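Local coordinates for protein KLLA0F20702p (Kluyveromyces lactis, PDB 5Y5A) that is the yeast telomerase subunit Est1, which probably helps recruit telomerase to chromosome ends through its interaction with the telomere-binding protein Cdc13, at residues 292-297 with 333-338; 314-319 with 340-345; 323-328 with 392-397. All blocks are in the same frame, centred on the assembly; numbering follows the deposited sequence.

Interaction 1 of 3, residues 292-297 with 333-338; sequences NSLDDL and NRHSDR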
loop_
_atom_site.group_PDB
_atom_site.type_symbol
_atom_site.label_atom_id
_atom_site.label_comp_id
_atom_site.label_asym_id
_atom_site.label_seq_id
_atom_site.Cartn_x
_atom_site.Cartn_y
_atom_site.Cartn_z
ATOM N N ASN A 292 4.808 -22.204 7.875
ATOM C CA ASN A 292 4.574 -23.308 6.950
ATOM C C ASN A 292 5.099 -22.999 5.553
ATOM O O ASN A 292 5.686 -23.865 4.902
ATOM C CB ASN A 292 3.089 -23.650 6.889
ATOM C CG ASN A 292 2.601 -24.324 8.151
ATOM O OD1 ASN A 292 3.394 -24.846 8.932
ATOM N ND2 ASN A 292 1.288 -24.328 8.353
ATOM N N SER A 293 4.882 -21.767 5.105
ATOM C CA SER A 293 5.403 -21.302 3.829
ATOM C C SER A 293 6.923 -21.342 3.816
ATOM O O SER A 293 7.532 -21.782 2.843
ATOM C CB SER A 293 4.924 -19.878 3.534
ATOM O OG SER A 293 3.566 -19.870 3.158
ATOM N N LEU A 294 7.531 -20.874 4.901
ATOM C CA LEU A 294 8.973 -20.914 5.014
ATOM C C LEU A 294 9.460 -22.373 4.976
ATOM O O LEU A 294 10.529 -22.647 4.435
ATOM C CB LEU A 294 9.432 -20.186 6.284
ATOM C CG LEU A 294 9.126 -18.682 6.275
ATOM C CD1 LEU A 294 9.375 -18.032 7.630
ATOM C CD2 LEU A 294 9.926 -17.951 5.185
ATOM N N ASP A 295 8.663 -23.301 5.514
ATOM C CA ASP A 295 8.966 -24.736 5.410
ATOM C C ASP A 295 8.992 -25.193 3.951
ATOM O O ASP A 295 9.916 -25.898 3.519
ATOM C CB ASP A 295 7.940 -25.603 6.163
ATOM C CG ASP A 295 8.022 -25.465 7.671
ATOM O OD1 ASP A 295 8.964 -24.831 8.181
ATOM O OD2 ASP A 295 7.136 -26.021 8.353
ATOM N N ASP A 296 7.948 -24.820 3.210
ATOM C CA ASP A 296 7.822 -25.222 1.813
ATOM C C ASP A 296 8.973 -24.639 0.997
ATOM O O ASP A 296 9.516 -25.298 0.124
ATOM C CB ASP A 296 6.484 -24.768 1.224
ATOM C CG ASP A 296 5.285 -25.303 1.997
ATOM O OD1 ASP A 296 5.373 -26.407 2.581
ATOM O OD2 ASP A 296 4.244 -24.613 2.008
ATOM N N LEU A 297 9.346 -23.399 1.289
ATOM C CA LEU A 297 10.431 -22.777 0.552
ATOM C C LEU A 297 11.761 -23.448 0.876
ATOM O O LEU A 297 12.571 -23.672 -0.019
ATOM C CB LEU A 297 10.499 -21.283 0.843
ATOM C CG LEU A 297 9.418 -20.469 0.130
ATOM C CD1 LEU A 297 9.490 -19.026 0.562
ATOM C CD2 LEU A 297 9.576 -20.582 -1.380
ATOM N N ASN A 333 11.276 -19.888 17.396
ATOM C CA ASN A 333 10.618 -20.799 16.463
ATOM C C ASN A 333 11.612 -21.649 15.683
ATOM O O ASN A 333 12.823 -21.440 15.758
ATOM C CB ASN A 333 9.696 -20.028 15.505
ATOM C CG ASN A 333 10.452 -19.186 14.498
ATOM O OD1 ASN A 333 11.064 -19.713 13.573
ATOM N ND2 ASN A 333 10.383 -17.863 14.654
ATOM N N ARG A 334 11.086 -22.613 14.934
ATOM C CA ARG A 334 11.912 -23.591 14.223
ATOM C C ARG A 334 12.799 -22.969 13.140
ATOM O O ARG A 334 13.753 -23.593 12.689
ATOM C CB ARG A 334 11.024 -24.680 13.608
ATOM C CG ARG A 334 9.967 -24.185 12.616
ATOM C CD ARG A 334 9.018 -25.321 12.312
ATOM N NE ARG A 334 8.055 -25.041 11.252
ATOM C CZ ARG A 334 6.822 -24.592 11.460
ATOM N NH1 ARG A 334 6.406 -24.335 12.693
ATOM N NH2 ARG A 334 6.008 -24.388 10.432
ATOM N N HIS A 335 12.489 -21.738 12.742
ATOM C CA HIS A 335 13.278 -21.039 11.732
ATOM C C HIS A 335 14.231 -20.022 12.349
ATOM O O HIS A 335 14.948 -19.323 11.634
ATOM C CB HIS A 335 12.362 -20.332 10.729
ATOM C CG HIS A 335 11.554 -21.266 9.883
ATOM N ND1 HIS A 335 12.114 -22.039 8.888
ATOM C CD2 HIS A 335 10.229 -21.546 9.878
ATOM C CE1 HIS A 335 11.167 -22.758 8.309
ATOM N NE2 HIS A 335 10.015 -22.478 8.890
ATOM N N SER A 336 14.238 -19.945 13.677
ATOM C CA SER A 336 15.001 -18.923 14.381
ATOM C C SER A 336 16.487 -18.991 14.084
ATOM O O SER A 336 17.129 -17.962 13.922
ATOM C CB SER A 336 14.775 -19.031 15.893
ATOM O OG SER A 336 13.428 -18.737 16.230
ATOM N N ASP A 337 17.039 -20.196 13.992
ATOM C CA ASP A 337 18.471 -20.324 13.732
ATOM C C ASP A 337 18.826 -20.176 12.247
ATOM O O ASP A 337 19.973 -20.369 11.855
ATOM C CB ASP A 337 18.987 -21.667 14.260
ATOM C CG ASP A 337 18.266 -22.851 13.649
ATOM O OD1 ASP A 337 17.069 -22.715 13.314
ATOM O OD2 ASP A 337 18.895 -23.920 13.508
ATOM N N ARG A 338 17.851 -19.818 11.420
ATOM C CA ARG A 338 18.107 -19.657 9.993
ATOM C C ARG A 338 18.100 -18.192 9.556
ATOM O O ARG A 338 18.023 -17.902 8.358
ATOM C CB ARG A 338 17.073 -20.446 9.171
ATOM C CG ARG A 338 17.141 -21.958 9.344
ATOM C CD ARG A 338 16.068 -22.684 8.512
ATOM N NE ARG A 338 16.311 -22.574 7.074
ATOM C CZ ARG A 338 15.387 -22.237 6.178
ATOM N NH1 ARG A 338 14.141 -21.975 6.558
ATOM N NH2 ARG A 338 15.712 -22.159 4.896
HETATM O O HOH W 1 12.600 -21.294 4.181
#
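Arg-334 and His-335, the two middle residues of a type I turn, take different first torsions and converge on Asp-295. The arginine CG sits between its backbone N and carbonyl carbon (chi1 59°), and from there the chain runs extended to NE; CG of His-335 lies anti to the carbonyl carbon (chi1 -66°), which brings the ring over helix 285-298. The motif is an Asx turn: Asn-333 OD1 accepts from the backbone N of His-335, which helps shape this part of the loop between helices 318-325 and 339-379 in the TPR-related Est1 DNA/RNA-binding region.

Arg-334 grips the carboxylate side-on through two nitrogens. NE reaches the syn lone pair of Asp-295 OD1 at 3.2 Å, nearly straight and close to the guanidinium plane, whereas NH2 meets OD2 at 2.9 Å from above the carboxylate plane. The two flat groups are therefore markedly twisted against each other, and the salt bridge is not a coplanar one. Asn-292 OD1 lies 3.0 Å from the same NH2, at the guanidinium edge.

The histidine works with both edge and face. Its NE2 makes a weak, bent bond to Asp-295 OD1 and also bonds to Leu-291 O, one turn back on the helix, while CB of Leu-294 rests over one face, 3.8 Å from the ring centroid, as a CH-pi contact. At the other nitrogen, ND1 accepts from Arg-338 NH1 at 3.1 Å. Arg-338, whose NH2 is salt-bridged to Glu-301, also holds a water close to Leu-294 O: the water accepts from Arg-338 NH1 at 2.9 Å.

Interaction 2 of 3, residues 314-319 with 340-345; sequences EFYILP and KHFQTL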
loop_
_atom_site.group_PDB
_atom_site.type_symbol
_atom_site.label_atom_id
_atom_site.label_comp_id
_atom_site.label_asym_id
_atom_site.label_seq_id
_atom_site.Cartn_x
_atom_site.Cartn_y
_atom_site.Cartn_z
ATOM N N GLU A 314 9.957 -12.385 -2.030
ATOM C CA GLU A 314 8.749 -11.979 -1.321
ATOM C C GLU A 314 8.785 -12.411 0.152
ATOM O O GLU A 314 8.327 -11.694 1.024
ATOM C CB GLU A 314 7.501 -12.557 -1.991
ATOM C CG GLU A 314 6.225 -12.089 -1.326
ATOM C CD GLU A 314 5.000 -12.852 -1.780
ATOM O OE1 GLU A 314 5.076 -13.524 -2.817
ATOM O OE2 GLU A 314 3.958 -12.769 -1.095
ATOM N N PHE A 315 9.337 -13.584 0.426
ATOM C CA PHE A 315 9.234 -14.150 1.760
ATOM C C PHE A 315 10.434 -13.942 2.672
ATOM O O PHE A 315 10.259 -13.749 3.867
ATOM C CB PHE A 315 8.954 -15.647 1.659
ATOM C CG PHE A 315 7.524 -15.967 1.374
ATOM C CD1 PHE A 315 7.026 -15.905 0.083
ATOM C CD2 PHE A 315 6.667 -16.315 2.401
ATOM C CE1 PHE A 315 5.704 -16.195 -0.178
ATOM C CE2 PHE A 315 5.344 -16.609 2.145
ATOM C CZ PHE A 315 4.862 -16.552 0.853
ATOM N N TYR A 316 11.647 -14.001 2.134
ATOM C CA TYR A 316 12.812 -14.091 3.004
ATOM C C TYR A 316 13.147 -12.771 3.670
ATOM O O TYR A 316 13.961 -12.734 4.585
ATOM C CB TYR A 316 14.031 -14.628 2.242
ATOM C CG TYR A 316 14.021 -16.141 2.127
ATOM C CD1 TYR A 316 12.837 -16.845 2.252
ATOM C CD2 TYR A 316 15.193 -16.867 1.919
ATOM C CE1 TYR A 316 12.799 -18.213 2.154
ATOM C CE2 TYR A 316 15.164 -18.264 1.822
ATOM C CZ TYR A 316 13.957 -18.923 1.942
ATOM O OH TYR A 316 13.879 -20.303 1.850
ATOM N N ILE A 317 12.513 -11.686 3.241
ATOM C CA ILE A 317 12.722 -10.425 3.927
ATOM C C ILE A 317 11.855 -10.376 5.191
ATOM O O ILE A 317 12.108 -9.588 6.093
ATOM C CB ILE A 317 12.407 -9.203 3.016
ATOM C CG1 ILE A 317 13.029 -7.924 3.593
ATOM C CG2 ILE A 317 10.903 -9.061 2.794
ATOM C CD1 ILE A 317 12.699 -6.651 2.810
ATOM N N LEU A 318 10.833 -11.197 5.240
ATOM C CA LEU A 318 9.916 -11.206 6.345
ATOM C C LEU A 318 10.521 -11.566 7.671
ATOM O O LEU A 318 10.343 -10.849 8.608
ATOM C CB LEU A 318 8.691 -12.020 6.024
ATOM C CG LEU A 318 7.911 -11.504 4.837
ATOM C CD1 LEU A 318 6.737 -12.382 4.529
ATOM C CD2 LEU A 318 7.442 -10.096 5.056
ATOM N N PRO A 319 11.248 -12.658 7.767
ATOM C CA PRO A 319 11.879 -12.952 9.061
ATOM C C PRO A 319 12.912 -11.918 9.505
ATOM O O PRO A 319 13.176 -11.811 10.701
ATOM C CB PRO A 319 12.561 -14.304 8.820
ATOM C CG PRO A 319 11.772 -14.927 7.733
ATOM C CD PRO A 319 11.412 -13.780 6.827
ATOM N N LYS A 340 20.424 -15.731 9.536
ATOM C CA LYS A 340 21.533 -15.342 8.676
ATOM C C LYS A 340 21.352 -15.932 7.271
ATOM O O LYS A 340 21.674 -15.288 6.281
ATOM C CB LYS A 340 22.870 -15.782 9.274
ATOM C CG LYS A 340 24.094 -15.286 8.493
ATOM C CD LYS A 340 25.385 -15.948 8.980
ATOM C CE LYS A 340 26.546 -15.693 8.023
ATOM N NZ LYS A 340 27.754 -16.496 8.378
ATOM N N HIS A 341 20.812 -17.146 7.198
ATOM C CA HIS A 341 20.526 -17.793 5.919
ATOM C C HIS A 341 19.497 -17.022 5.085
ATOM O O HIS A 341 19.681 -16.848 3.878
ATOM C CB HIS A 341 20.029 -19.216 6.147
ATOM C CG HIS A 341 19.575 -19.909 4.899
ATOM N ND1 HIS A 341 20.452 -20.363 3.936
ATOM C CD2 HIS A 341 18.335 -20.229 4.459
ATOM C CE1 HIS A 341 19.771 -20.931 2.958
ATOM N NE2 HIS A 341 18.485 -20.864 3.250
ATOM N N PHE A 342 18.415 -16.576 5.723
ATOM C CA PHE A 342 17.391 -15.789 5.034
ATOM C C PHE A 342 17.980 -14.557 4.355
ATOM O O PHE A 342 17.660 -14.255 3.210
ATOM C CB PHE A 342 16.289 -15.357 6.006
ATOM C CG PHE A 342 15.401 -16.482 6.447
ATOM C CD1 PHE A 342 14.912 -17.399 5.525
ATOM C CD2 PHE A 342 15.064 -16.634 7.781
ATOM C CE1 PHE A 342 14.093 -18.443 5.922
ATOM C CE2 PHE A 342 14.240 -17.674 8.192
ATOM C CZ PHE A 342 13.755 -18.584 7.260
ATOM N N GLN A 343 18.852 -13.856 5.068
ATOM C CA GLN A 343 19.412 -12.611 4.580
ATOM C C GLN A 343 20.386 -12.843 3.439
ATOM O O GLN A 343 20.376 -12.121 2.431
ATOM C CB GLN A 343 20.118 -11.864 5.708
ATOM C CG GLN A 343 20.907 -10.662 5.217
ATOM C CD GLN A 343 21.864 -10.132 6.255
ATOM O OE1 GLN A 343 23.018 -10.559 6.328
ATOM N NE2 GLN A 343 21.397 -9.198 7.062
ATOM N N THR A 344 21.239 -13.847 3.600
ATOM C CA THR A 344 22.256 -14.098 2.591
ATOM C C THR A 344 21.591 -14.542 1.286
ATOM O O THR A 344 22.002 -14.135 0.203
ATOM C CB THR A 344 23.286 -15.145 3.074
ATOM O OG1 THR A 344 22.613 -16.337 3.479
ATOM C CG2 THR A 344 24.065 -14.617 4.265
ATOM N N LEU A 345 20.536 -15.340 1.389
ATOM C CA LEU A 345 19.877 -15.865 0.197
ATOM C C LEU A 345 19.052 -14.770 -0.469
ATOM O O LEU A 345 19.056 -14.643 -1.695
ATOM C CB LEU A 345 18.999 -17.070 0.543
ATOM C CG LEU A 345 18.803 -18.109 -0.564
ATOM C CD1 LEU A 345 20.145 -18.523 -1.134
ATOM C CD2 LEU A 345 18.076 -19.327 -0.048
#
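The ring of Tyr-316 takes the edge of Phe-342 on one face, CD1 of the phenylalanine standing over its centre, and meets Leu-345 CD2 at its own rim, 3.6 Å from Tyr-316 CE2. Phe-342 in turn has Pro-319 CG over a face, 3.9 Å from the ring centroid in a CH-pi contact, with Tyr-316 CD2 at its edge. The aromatic pair is a T-shaped stack, planes at 73° and centroids 4.8 Å apart. It joins the turn between helices 306-315 and 318-325 to the start of the long helix 339-379, a small apolar contact within the helical Est1 DNA/RNA-binding region.

CG of Leu-345 is anti to the backbone N (chi1 -151°), and chi2 (51°) then sets CD2 at the tyrosine rim. At the polar end, Tyr-316 OH and His-341 NE2 both bond to Glu-301 OE2, which lies in neither segment. With an alanine at Tyr-316, the edge of Phe-342 is likely to lose the face it stands on, and Glu-301 one of its hydrogen-bond partners. Between the two segments there is no hydrogen bond; they meet through apolar, CH-pi and edge-to-face ring contacts, and a shared carboxylate outside them ties their polar ends.

Interaction 3 of 3, residues 323-328 with 392-397; sequences SHIFPQ and TKFLEF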
loop_
_atom_site.group_PDB
_atom_site.type_symbol
_atom_site.label_atom_id
_atom_site.label_comp_id
_atom_site.label_asym_id
_atom_site.label_seq_id
_atom_site.Cartn_x
_atom_site.Cartn_y
_atom_site.Cartn_z
ATOM N N SER A 323 12.335 -10.177 13.007
ATOM C CA SER A 323 13.296 -10.307 14.094
ATOM C C SER A 323 13.717 -8.956 14.683
ATOM O O SER A 323 14.113 -8.883 15.843
ATOM C CB SER A 323 14.527 -11.070 13.622
ATOM O OG SER A 323 15.318 -10.279 12.751
ATOM N N HIS A 324 13.633 -7.887 13.899
ATOM C CA HIS A 324 13.943 -6.561 14.431
ATOM C C HIS A 324 12.772 -5.988 15.228
ATOM O O HIS A 324 12.960 -5.448 16.322
ATOM C CB HIS A 324 14.336 -5.604 13.306
ATOM C CG HIS A 324 15.766 -5.734 12.886
ATOM N ND1 HIS A 324 16.151 -6.398 11.741
ATOM C CD2 HIS A 324 16.905 -5.303 13.473
ATOM C CE1 HIS A 324 17.468 -6.358 11.634
ATOM N NE2 HIS A 324 17.949 -5.702 12.674
ATOM N N ILE A 325 11.565 -6.107 14.686
ATOM C CA ILE A 325 10.388 -5.587 15.374
ATOM C C ILE A 325 9.962 -6.490 16.535
ATOM O O ILE A 325 9.684 -6.007 17.626
ATOM C CB ILE A 325 9.211 -5.400 14.400
ATOM C CG1 ILE A 325 9.644 -4.493 13.238
ATOM C CG2 ILE A 325 8.007 -4.804 15.121
ATOM C CD1 ILE A 325 8.485 -3.982 12.384
ATOM N N PHE A 326 9.936 -7.797 16.297
ATOM C CA PHE A 326 9.490 -8.762 17.297
ATOM C C PHE A 326 10.585 -9.777 17.635
ATOM O O PHE A 326 10.445 -10.962 17.321
ATOM C CB PHE A 326 8.245 -9.508 16.794
ATOM C CG PHE A 326 7.127 -8.604 16.338
ATOM C CD1 PHE A 326 6.276 -8.001 17.263
ATOM C CD2 PHE A 326 6.910 -8.375 14.987
ATOM C CE1 PHE A 326 5.239 -7.176 16.854
ATOM C CE2 PHE A 326 5.870 -7.554 14.572
ATOM C CZ PHE A 326 5.031 -6.952 15.511
ATOM N N PRO A 327 11.674 -9.323 18.279
ATOM C CA PRO A 327 12.850 -10.184 18.481
ATOM C C PRO A 327 12.550 -11.496 19.210
ATOM O O PRO A 327 13.097 -12.536 18.832
ATOM C CB PRO A 327 13.790 -9.304 19.318
ATOM C CG PRO A 327 12.898 -8.302 19.980
ATOM C CD PRO A 327 11.834 -8.018 18.946
ATOM N N GLN A 328 11.683 -11.457 20.219
ATOM C CA GLN A 328 11.394 -12.640 21.018
ATOM C C GLN A 328 10.662 -13.698 20.209
ATOM O O GLN A 328 10.963 -14.885 20.315
ATOM C CB GLN A 328 10.570 -12.268 22.250
ATOM C CG GLN A 328 11.339 -11.422 23.233
ATOM C CD GLN A 328 12.644 -12.075 23.625
ATOM O OE1 GLN A 328 12.660 -13.215 24.091
ATOM N NE2 GLN A 328 13.750 -11.366 23.418
ATOM N N THR A 392 18.724 1.432 16.328
ATOM C CA THR A 392 19.877 1.719 15.474
ATOM C C THR A 392 20.276 0.494 14.638
ATOM O O THR A 392 20.626 0.619 13.452
ATOM C CB THR A 392 21.078 2.190 16.324
ATOM O OG1 THR A 392 20.715 3.382 17.022
ATOM C CG2 THR A 392 22.305 2.469 15.464
ATOM N N LYS A 393 20.209 -0.686 15.252
ATOM C CA LYS A 393 20.521 -1.933 14.552
ATOM C C LYS A 393 19.587 -2.158 13.357
ATOM O O LYS A 393 20.011 -2.671 12.322
ATOM C CB LYS A 393 20.437 -3.132 15.507
ATOM C CG LYS A 393 21.570 -3.231 16.515
ATOM C CD LYS A 393 22.885 -3.520 15.825
ATOM C CE LYS A 393 24.011 -3.698 16.828
ATOM N NZ LYS A 393 25.292 -4.000 16.131
ATOM N N PHE A 394 18.318 -1.777 13.500
ATOM C CA PHE A 394 17.349 -1.948 12.413
ATOM C C PHE A 394 17.680 -0.994 11.272
ATOM O O PHE A 394 17.660 -1.374 10.105
ATOM C CB PHE A 394 15.910 -1.712 12.901
ATOM C CG PHE A 394 14.844 -2.170 11.916
ATOM C CD1 PHE A 394 15.158 -3.036 10.872
ATOM C CD2 PHE A 394 13.535 -1.722 12.031
ATOM C CE1 PHE A 394 14.187 -3.459 9.969
ATOM C CE2 PHE A 394 12.550 -2.137 11.126
ATOM C CZ PHE A 394 12.881 -3.006 10.094
ATOM N N LEU A 395 17.977 0.248 11.626
ATOM C CA LEU A 395 18.304 1.282 10.656
ATOM C C LEU A 395 19.567 0.890 9.883
ATOM O O LEU A 395 19.656 1.094 8.671
ATOM C CB LEU A 395 18.480 2.622 11.374
ATOM C CG LEU A 395 18.176 3.939 10.658
ATOM C CD1 LEU A 395 16.873 3.875 9.887
ATOM C CD2 LEU A 395 18.125 5.052 11.689
ATOM N N GLU A 396 20.525 0.295 10.590
ATOM C CA GLU A 396 21.744 -0.204 9.963
ATOM C C GLU A 396 21.423 -1.263 8.919
ATOM O O GLU A 396 21.955 -1.216 7.812
ATOM C CB GLU A 396 22.702 -0.785 11.006
ATOM C CG GLU A 396 23.426 0.256 11.838
ATOM C CD GLU A 396 24.263 -0.360 12.939
ATOM O OE1 GLU A 396 24.278 -1.605 13.046
ATOM O OE2 GLU A 396 24.904 0.402 13.698
ATOM N N PHE A 397 20.560 -2.216 9.278
ATOM C CA PHE A 397 20.154 -3.265 8.349
ATOM C C PHE A 397 19.463 -2.655 7.141
ATOM O O PHE A 397 19.677 -3.075 6.009
ATOM C CB PHE A 397 19.215 -4.287 9.015
ATOM C CG PHE A 397 18.553 -5.209 8.030
ATOM C CD1 PHE A 397 19.295 -6.185 7.370
ATOM C CD2 PHE A 397 17.204 -5.081 7.734
ATOM C CE1 PHE A 397 18.697 -7.032 6.432
ATOM C CE2 PHE A 397 16.595 -5.916 6.805
ATOM C CZ PHE A 397 17.343 -6.898 6.148
#
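Stacking dominates where His-324 meets helix 385-410. Its imidazole lies in an offset stack on Phe-394, planes 17° apart and centroids 4.7 Å apart, with Phe-394 CD1 beneath the imidazole rim at 3.4 Å from His-324 CG. Phe-397 lies near-parallel to the histidine too, but slid so far aside that the rings barely overlap; its CB lies 3.8 Å from His-324 CE1, with CG almost as near. Together the three rings form an aromatic cluster. CG anti to the backbone N (chi1 -167°) puts the Phe-394 ring alongside the imidazole.

Aliphatic contacts add to this. CB of His-324 sits over the Phe-394 face in a CH-pi contact, 3.8 Å from the centroid, and Ile-325 CG1 makes a looser approach to Phe-394 CE2 at 4.3 Å.

Of polar bonds, none crosses between the segments. His-324 ND1 instead bonds to Leu-320 O, one turn back on its own helix, which probably helps set the rotation of the stacked ring.

The contact thus joins the C-terminal end of helix 318-325 to helix 385-410, both in the Est1 DNA/RNA-binding region. Around it, Phe-275 of helix 271-279 touches Ile-325, Gln-343 of helix 339-379 touches Phe-397, and Asn-379 at that helix's far end bonds to Ile-325 O.

In the fold
Followed from the N terminus, the chain lays down helices 285-298, 306-315 and 318-325 before any of the three contacts closes. Interaction 1 closes first, when the loop after helix 318-325 returns to helix 285-298; interaction 2 follows directly, as helix 339-379 starts against the turn at 314-319. Interaction 3 closes last, across the whole of helix 339-379, on helix 385-410. All three cross and none is nested. Interactions 1 and 2 touch, for instance through Leu-297 and Phe-315, and interactions 2 and 3 share helix 318-325 and meet at Gln-343 and Phe-397. Interactions 1 and 3 do not touch, so interaction 2 bridges them.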